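GphF Dehydratase 1 (Archangium violaceum, PDB 6MBF) probably dehydrates a polyketide intermediate and moves its double bond, working as a dehydratase domain of the gephyronic acid polyketide synthase. Local coordinates at residues T73-D78 with R127-Q132; A262-F267 with A275-L280. All coordinates share one frame; numbering follows the deposited sequence. Where two conformers were deposited one is given.

In the fold
Contact 1 and contact 2 belong to the two halves of a double hot-dog fold, the form expected of a polyketide synthase dehydratase. Contact 1 pairs strands beside helix 52-65, contact 2 pairs strands beside helix 200-214. Their centres lie about 14 Å apart, and their nearest atoms come no closer than about 7 Å. Strand 224-234 fills the interval, hydrogen-bonding to strand 73-81 along one edge and to strand 273-284 along the other. E233 serves both contacts: its carboxylate takes T73 and R131, and its backbone bonds to S276. A bound magnesium ion lies about 9 Å from the side chain of L280, too far for direct coordination by that residue.

Contact 1: T73-D78 with R127-Q132; sequences TLIVED and RIARRQ
D78 and R127 meet through a salt bridge, R127 NE donating to the anti lone pair of D78 OD1 at 2.8 Å. The carboxylate stands nearly upright to the guanidinium, their planes 82° apart, and touches it at the edge. R127 arrives there because its CG is anti to the carbonyl carbon (chi1 -52°) and the chain then runs extended to NE, a reach that suits a long residue beside the corner where the first strand turns at D78. At the other end R131 bends at chi3 (74°), which brings one face of its guanidinium over T73 OG1, 4.1 Å above the plane; the methyl CD1 of I75 lies 3.4 Å from R131 NH1. Between these ends little A129 gives I75 room, with CB to CB at 4.1 Å. On the opposite face of the sheet L74 and R130 lie side by side, pointing the same way, L74 CD2 lying 3.9 Å from R130 CD. The backbones form an antiparallel ladder, part of the sheet wrapped round helix 52-65 in the hot-dog fold. T73, I75 and E77 each give and take a main-chain bond with R131, A129 and R127 respectively, while L74 and V76 turn their side chains to the helix, where apolar residues fit. Further out, E233 accepts from T73 OG1 and pairs with R131, R231 pairs with E77, and R130 donates to the carbonyl of N69. R127 also pairs with E102 through NH1; a leucine in its place would probably leave both E102 and D78 without this positive mate.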
ATOM      1  N   THR A  73     -16.951   7.519  -0.234  1.00 20.81           N
ATOM      2  CA  THR A  73     -15.607   7.142   0.180  1.00 18.25           C
ATOM      3  C   THR A  73     -15.496   5.623   0.301  1.00 27.32           C
ATOM      4  O   THR A  73     -16.453   4.940   0.677  1.00 33.50           O
ATOM      5  CB  THR A  73     -15.253   7.789   1.514  1.00 24.08           C
ATOM      6  OG1 THR A  73     -15.899   7.071   2.572  1.00 36.17           O
ATOM      7  CG2 THR A  73     -15.681   9.253   1.551  1.00 18.49           C
ATOM      8  N   LEU A  74     -14.322   5.095  -0.026  1.00 15.65           N
ATOM      9  CA  LEU A  74     -14.009   3.686   0.170  1.00 14.00           C
ATOM     10  C   LEU A  74     -13.173   3.537   1.434  1.00 19.54           C
ATOM     11  O   LEU A  74     -12.240   4.310   1.662  1.00 20.35           O
ATOM     12  CB  LEU A  74     -13.240   3.129  -1.029  1.00 14.78           C
ATOM     13  CG  LEU A  74     -13.831   3.315  -2.429  1.00 16.63           C
ATOM     14  CD1 LEU A  74     -12.846   2.858  -3.497  1.00 21.08           C
ATOM     15  CD2 LEU A  74     -15.121   2.541  -2.539  1.00 19.88           C
ATOM     16  N   ILE A  75     -13.492   2.533   2.248  1.00 16.46           N
ATOM     17  CA  ILE A  75     -12.881   2.384   3.563  1.00 17.83           C
ATOM     18  C   ILE A  75     -12.333   0.971   3.725  1.00 15.55           C
ATOM     19  O   ILE A  75     -12.998  -0.011   3.377  1.00 18.38           O
ATOM     20  CB  ILE A  75     -13.893   2.695   4.681  1.00 17.33           C
ATOM     21  CG1 ILE A  75     -14.402   4.136   4.552  1.00 18.54           C
ATOM     22  CG2 ILE A  75     -13.261   2.473   6.038  1.00 22.20           C
ATOM     23  CD1 ILE A  75     -15.789   4.342   5.140  1.00 23.77           C
ATOM     24  N   VAL A  76     -11.117   0.865   4.257  1.00 15.22           N
ATOM     25  CA  VAL A  76     -10.581  -0.414   4.711  1.00 13.68           C
ATOM     26  C   VAL A  76     -10.139  -0.221   6.155  1.00 15.52           C
ATOM     27  O   VAL A  76      -9.465   0.763   6.465  1.00 16.98           O
ATOM     28  CB  VAL A  76      -9.404  -0.912   3.840  1.00 14.73           C
ATOM     29  CG1 VAL A  76      -9.114  -2.373   4.155  1.00 17.17           C
ATOM     30  CG2 VAL A  76      -9.696  -0.748   2.347  1.00 18.25           C
ATOM     31  N   GLU A  77     -10.528  -1.139   7.040  1.00 16.92           N
ATOM     32  CA  GLU A  77     -10.164  -1.039   8.449  1.00 16.54           C
ATOM     33  C   GLU A  77      -9.592  -2.361   8.949  1.00 14.08           C
ATOM     34  O   GLU A  77      -9.790  -3.419   8.345  1.00 16.51           O
ATOM     35  CB  GLU A  77     -11.373  -0.629   9.313  1.00 18.34           C
ATOM     36  CG  GLU A  77     -11.854   0.794   9.077  1.00 23.06           C
ATOM     37  CD  GLU A  77     -13.046   1.160   9.943  1.00 31.78           C
ATOM     38  OE1 GLU A  77     -13.270   2.368  10.174  1.00 37.08           O
ATOM     39  OE2 GLU A  77     -13.757   0.239  10.392  1.00 31.85           O
ATOM     40  N   ASP A  78      -8.867  -2.278  10.070  1.00 15.45           N
ATOM     41  CA  ASP A  78      -8.425  -3.463  10.812  1.00 15.53           C
ATOM     42  C   ASP A  78      -7.558  -4.372   9.951  1.00 17.61           C
ATOM     43  O   ASP A  78      -7.730  -5.592   9.952  1.00 19.21           O
ATOM     44  CB  ASP A  78      -9.612  -4.270  11.356  1.00 19.41           C
ATOM     45  CG  ASP A  78     -10.331  -3.594  12.493  1.00 37.58           C
ATOM     46  OD1 ASP A  78     -11.545  -3.860  12.647  1.00 34.63           O
ATOM     47  OD2 ASP A  78      -9.697  -2.815  13.233  1.00 32.73           O
ATOM     48  N   ARG A 127     -11.433  -5.395   7.019  1.00 17.67           N
ATOM     49  CA  ARG A 127     -12.846  -5.120   6.786  1.00 17.22           C
ATOM     50  C   ARG A 127     -12.978  -3.990   5.778  1.00 15.50           C
ATOM     51  O   ARG A 127     -12.090  -3.146   5.659  1.00 16.81           O
ATOM     52  CB  ARG A 127     -13.560  -4.749   8.086  1.00 21.92           C
ATOM     53  CG  ARG A 127     -13.335  -5.742   9.197  1.00 24.42           C
ATOM     54  CD  ARG A 127     -13.795  -5.179  10.531  1.00 38.95           C
ATOM     55  NE  ARG A 127     -13.200  -5.904  11.650  1.00 43.15           N
ATOM     56  CZ  ARG A 127     -13.681  -7.043  12.137  1.00 44.14           C
ATOM     57  NH1 ARG A 127     -14.762  -7.589  11.599  1.00 40.24           N
ATOM     58  NH2 ARG A 127     -13.079  -7.637  13.155  1.00 38.40           N
ATOM     59  N   ILE A 128     -14.077  -3.996   5.028  1.00 17.30           N
ATOM     60  CA  ILE A 128     -14.315  -2.964   4.027  1.00 13.72           C
ATOM     61  C   ILE A 128     -15.649  -2.288   4.309  1.00 16.67           C
ATOM     62  O   ILE A 128     -16.567  -2.881   4.888  1.00 19.49           O
ATOM     63  CB  ILE A 128     -14.280  -3.511   2.582  1.00 16.93           C
ATOM     64  CG1 ILE A 128     -15.140  -4.772   2.454  1.00 17.28           C
ATOM     65  CG2 ILE A 128     -12.829  -3.774   2.125  1.00 16.58           C
ATOM     66  CD1 ILE A 128     -15.299  -5.245   1.017  1.00 23.68           C
ATOM     67  N   ALA A 129     -15.745  -1.029   3.902  1.00 16.82           N
ATOM     68  CA  ALA A 129     -16.967  -0.259   4.081  1.00 19.92           C
ATOM     69  C   ALA A 129     -16.986   0.857   3.049  1.00 20.15           C
ATOM     70  O   ALA A 129     -16.003   1.104   2.345  1.00 16.89           O
ATOM     71  CB  ALA A 129     -17.082   0.292   5.504  1.00 19.12           C
ATOM     72  N   ARG A 130     -18.129   1.530   2.975  1.00 19.77           N
ATOM     73  CA  ARG A 130     -18.352   2.610   2.033  1.00 21.61           C
ATOM     74  C   ARG A 130     -19.289   3.602   2.703  1.00 39.19           C
ATOM     75  O   ARG A 130     -20.260   3.198   3.347  1.00 33.39           O
ATOM     76  CB  ARG A 130     -18.944   2.066   0.732  1.00 25.64           C
ATOM     77  CG  ARG A 130     -18.860   2.987  -0.447  1.00 39.37           C
ATOM     78  CD  ARG A 130     -18.908   2.157  -1.708  1.00 32.29           C
ATOM     79  NE  ARG A 130     -19.166   2.971  -2.883  1.00 36.40           N
ATOM     80  CZ  ARG A 130     -19.238   2.484  -4.111  1.00 30.08           C
ATOM     81  NH1 ARG A 130     -19.054   1.185  -4.317  1.00 38.94           N
ATOM     82  NH2 ARG A 130     -19.477   3.291  -5.135  1.00 58.70           N
ATOM     83  N   ARG A 131     -18.985   4.890   2.578  1.00 27.21           N
ATOM     84  CA  ARG A 131     -19.758   5.917   3.263  1.00 25.70           C
ATOM     85  C   ARG A 131     -19.971   7.102   2.336  1.00 29.19           C
ATOM     86  O   ARG A 131     -19.071   7.475   1.578  1.00 27.82           O
ATOM     87  CB  ARG A 131     -19.054   6.380   4.547  1.00 33.22           C
ATOM     88  CG  ARG A 131     -19.829   7.424   5.328  1.00 54.31           C
ATOM     89  CD  ARG A 131     -19.104   7.859   6.591  1.00 59.74           C
ATOM     90  NE  ARG A 131     -17.959   8.722   6.320  1.00 56.30           N
ATOM     91  CZ  ARG A 131     -16.694   8.350   6.480  1.00 33.32           C
ATOM     92  NH1 ARG A 131     -16.420   7.128   6.908  1.00 61.13           N
ATOM     93  NH2 ARG A 131     -15.709   9.197   6.216  1.00 50.17           N
ATOM     94  N   GLN A 132     -21.159   7.697   2.402  1.00 34.44           N
ATOM     95  CA  GLN A 132     -21.443   8.866   1.581  1.00 44.58           C
ATOM     96  C   GLN A 132     -20.583  10.043   2.028  1.00 38.02           C
ATOM     97  O   GLN A 132     -20.346  10.243   3.222  1.00 45.66           O
ATOM     98  CB  GLN A 132     -22.929   9.224   1.654  1.00 48.10           C
ATOM     99  CG  GLN A 132     -23.491   9.738   0.337  1.00 64.72           C
ATOM    100  CD  GLN A 132     -25.002   9.587   0.233  1.00 70.95           C
ATOM    101  OE1 GLN A 132     -25.573   8.578   0.655  1.00 67.42           O
ATOM    102  NE2 GLN A 132     -25.655  10.593  -0.336  1.00 65.75           N
TER

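Contact 2: A262-F267 with A275-L280; sequences ADLRLF and ASVDAL
The guanidinium of R265, in the conformer described of the two modelled, has S276 CB over one face and the oxygens of V277 and D278 at its edge. R265 NH1 and NH2 both grip D278 OD2, at 2.9 and 3.0 Å, with the two flat groups turned 65° apart. A bend at chi2 (-63°) carries the guanidinium across to the partner strand, while NH1 also donates to L264 O at 2.9 Å. V277 N reaches that same carbonyl from the opposite face of its plane. Beneath this polar side, L264 and V277 lie side by side, CD1 to CG1 at 4.0 Å, and L266 CD2 rests on A275 CB; these apolar residues suit the face turned to helix 200-214. The strands form a beta hairpin of the hot-dog fold, broken by a G1 bulge where A279 and L280 both face A262. A279 has a left-handed backbone, and its N donates to D263 OD1 at 2.8 Å, an acceptor that an aspartate supplies with little reach. H249 holds the other oxygen, OD2. D263 OD1 and D278 OD2 bring like charges to 4.5 Å, so the arginine probably offsets some of their repulsion, although its second conformer makes that help less certain.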
ATOM      1  N   ALA A 262       2.537   5.460  12.197  1.00 13.43           N
ATOM      2  CA  ALA A 262       2.396   6.753  11.547  1.00 14.33           C
ATOM      3  C   ALA A 262       0.963   6.949  11.071  1.00 16.28           C
ATOM      4  O   ALA A 262       0.262   5.986  10.739  1.00 17.20           O
ATOM      5  CB  ALA A 262       3.361   6.896  10.357  1.00 16.34           C
ATOM      6  N   ASP A 263       0.547   8.213  11.039  1.00 13.91           N
ATOM      7  CA  ASP A 263      -0.688   8.650  10.406  1.00 13.47           C
ATOM      8  C   ASP A 263      -0.343   9.493   9.182  1.00 13.77           C
ATOM      9  O   ASP A 263       0.678  10.184   9.156  1.00 15.22           O
ATOM     10  CB  ASP A 263      -1.548   9.471  11.375  1.00 14.81           C
ATOM     11  CG  ASP A 263      -1.770   8.766  12.691  1.00 21.65           C
ATOM     12  OD1 ASP A 263      -2.171   7.587  12.664  1.00 16.38           O
ATOM     13  OD2 ASP A 263      -1.541   9.393  13.750  1.00 21.38           O
ATOM     14  N   LEU A 264      -1.186   9.427   8.157  1.00 12.19           N
ATOM     15  CA  LEU A 264      -0.921  10.163   6.929  1.00 13.43           C
ATOM     16  C   LEU A 264      -2.210  10.750   6.381  1.00 16.18           C
ATOM     17  O   LEU A 264      -3.296  10.193   6.565  1.00 16.19           O
ATOM     18  CB  LEU A 264      -0.275   9.282   5.846  1.00 14.68           C
ATOM     19  CG  LEU A 264       1.056   8.600   6.157  1.00 12.12           C
ATOM     20  CD1 LEU A 264       0.834   7.249   6.801  1.00 14.62           C
ATOM     21  CD2 LEU A 264       1.845   8.435   4.858  1.00 14.77           C
ATOM     22  N   ARG A 265      -2.076  11.895   5.716  0.53 13.71           N
ATOM     23  CA  ARG A 265      -3.172  12.557   5.022  0.53 14.91           C
ATOM     24  C   ARG A 265      -2.674  12.941   3.638  0.53 17.94           C
ATOM     25  O   ARG A 265      -1.636  13.599   3.512  0.53 17.25           O
ATOM     26  CB  ARG A 265      -3.650  13.796   5.790  0.53 16.54           C
ATOM     27  CG  ARG A 265      -4.115  13.499   7.217  0.53 22.43           C
ATOM     28  CD  ARG A 265      -5.312  12.577   7.198  0.53 17.82           C
ATOM     29  NE  ARG A 265      -5.943  12.416   8.507  0.53 19.92           N
ATOM     30  CZ  ARG A 265      -5.790  11.361   9.302  0.53 17.92           C
ATOM     31  NH1 ARG A 265      -5.005  10.349   8.947  0.53 10.59           N
ATOM     32  NH2 ARG A 265      -6.439  11.317  10.460  0.53 19.94           N
ATOM     33  N   LEU A 266      -3.394  12.504   2.608  1.00 14.63           N
ATOM     34  CA  LEU A 266      -3.032  12.778   1.222  1.00 13.01           C
ATOM     35  C   LEU A 266      -3.962  13.850   0.659  1.00 14.20           C
ATOM     36  O   LEU A 266      -5.185  13.745   0.792  1.00 15.07           O
ATOM     37  CB  LEU A 266      -3.122  11.504   0.371  1.00 11.84           C
ATOM     38  CG  LEU A 266      -2.050  10.406   0.519  1.00 13.97           C
ATOM     39  CD1 LEU A 266      -1.985   9.827   1.925  1.00 16.10           C
ATOM     40  CD2 LEU A 266      -2.332   9.306  -0.484  1.00 16.04           C
ATOM     41  N   PHE A 267      -3.384  14.859   0.005  1.00 15.31           N
ATOM     42  CA  PHE A 267      -4.137  15.971  -0.562  1.00 14.38           C
ATOM     43  C   PHE A 267      -3.834  16.104  -2.046  1.00 16.27           C
ATOM     44  O   PHE A 267      -2.705  15.857  -2.480  1.00 15.92           O
ATOM     45  CB  PHE A 267      -3.792  17.295   0.136  1.00 16.48           C
ATOM     46  CG  PHE A 267      -4.060  17.289   1.610  1.00 16.54           C
ATOM     47  CD1 PHE A 267      -5.265  17.761   2.118  1.00 19.60           C
ATOM     48  CD2 PHE A 267      -3.103  16.807   2.491  1.00 16.55           C
ATOM     49  CE1 PHE A 267      -5.511  17.747   3.483  1.00 19.24           C
ATOM     50  CE2 PHE A 267      -3.345  16.791   3.850  1.00 19.83           C
ATOM     51  CZ  PHE A 267      -4.544  17.262   4.348  1.00 19.97           C
ATOM     52  N   ALA A 275      -7.099  11.101   0.630  1.00 17.27           N
ATOM     53  CA  ALA A 275      -7.079   9.847   1.366  1.00 16.21           C
ATOM     54  C   ALA A 275      -6.503  10.090   2.749  1.00 20.29           C
ATOM     55  O   ALA A 275      -5.755  11.042   2.970  1.00 16.50           O
ATOM     56  CB  ALA A 275      -6.267   8.771   0.632  1.00 16.78           C
ATOM     57  N   SER A 276      -6.837   9.199   3.676  0.62 17.44           N
ATOM     58  CA  SER A 276      -6.328   9.301   5.036  0.62 19.01           C
ATOM     59  C   SER A 276      -5.974   7.917   5.549  0.62 16.17           C
ATOM     60  O   SER A 276      -6.732   6.961   5.358  0.62 15.21           O
ATOM     61  CB  SER A 276      -7.344   9.946   5.975  0.62 18.53           C
ATOM     62  OG  SER A 276      -8.531   9.176   6.010  0.62 19.50           O
ATOM     63  N   VAL A 277      -4.834   7.827   6.227  1.00 15.23           N
ATOM     64  CA  VAL A 277      -4.292   6.573   6.741  1.00 13.70           C
ATOM     65  C   VAL A 277      -4.078   6.751   8.238  1.00 15.77           C
ATOM     66  O   VAL A 277      -3.328   7.640   8.657  1.00 17.06           O
ATOM     67  CB  VAL A 277      -2.974   6.178   6.049  1.00 14.85           C
ATOM     68  CG1 VAL A 277      -2.425   4.908   6.674  1.00 17.49           C
ATOM     69  CG2 VAL A 277      -3.179   5.985   4.539  1.00 15.55           C
ATOM     70  N   ASP A 278      -4.746   5.929   9.045  1.00 16.20           N
ATOM     71  CA  ASP A 278      -4.615   5.990  10.495  1.00 14.91           C
ATOM     72  C   ASP A 278      -3.839   4.783  10.995  1.00 15.99           C
ATOM     73  O   ASP A 278      -4.209   3.640  10.706  1.00 14.36           O
ATOM     74  CB  ASP A 278      -5.985   6.033  11.185  1.00 15.83           C
ATOM     75  CG  ASP A 278      -6.770   7.277  10.840  1.00 24.79           C
ATOM     76  OD1 ASP A 278      -8.011   7.182  10.697  1.00 28.21           O
ATOM     77  OD2 ASP A 278      -6.141   8.344  10.697  1.00 22.83           O
ATOM     78  N   ALA A 279      -2.786   5.042  11.772  1.00 16.34           N
ATOM     79  CA  ALA A 279      -2.031   4.007  12.468  1.00 15.68           C
ATOM     80  C   ALA A 279      -1.503   2.942  11.501  1.00 14.45           C
ATOM     81  O   ALA A 279      -1.761   1.744  11.638  1.00 16.11           O
ATOM     82  CB  ALA A 279      -2.879   3.379  13.583  1.00 17.06           C
ATOM     83  N   LEU A 280      -0.758   3.400  10.501  1.00 12.78           N
ATOM     84  CA  LEU A 280       0.098   2.488   9.767  1.00 13.86           C
ATOM     85  C   LEU A 280       1.137   1.922  10.730  1.00 17.24           C
ATOM     86  O   LEU A 280       1.873   2.675  11.371  1.00 16.39           O
ATOM     87  CB  LEU A 280       0.769   3.228   8.613  1.00 16.39           C
ATOM     88  CG  LEU A 280       1.814   2.433   7.830  1.00 17.97           C
ATOM     89  CD1 LEU A 280       1.164   1.285   7.088  1.00 25.06           C
ATOM     90  CD2 LEU A 280       2.581   3.337   6.867  1.00 17.95           C
TER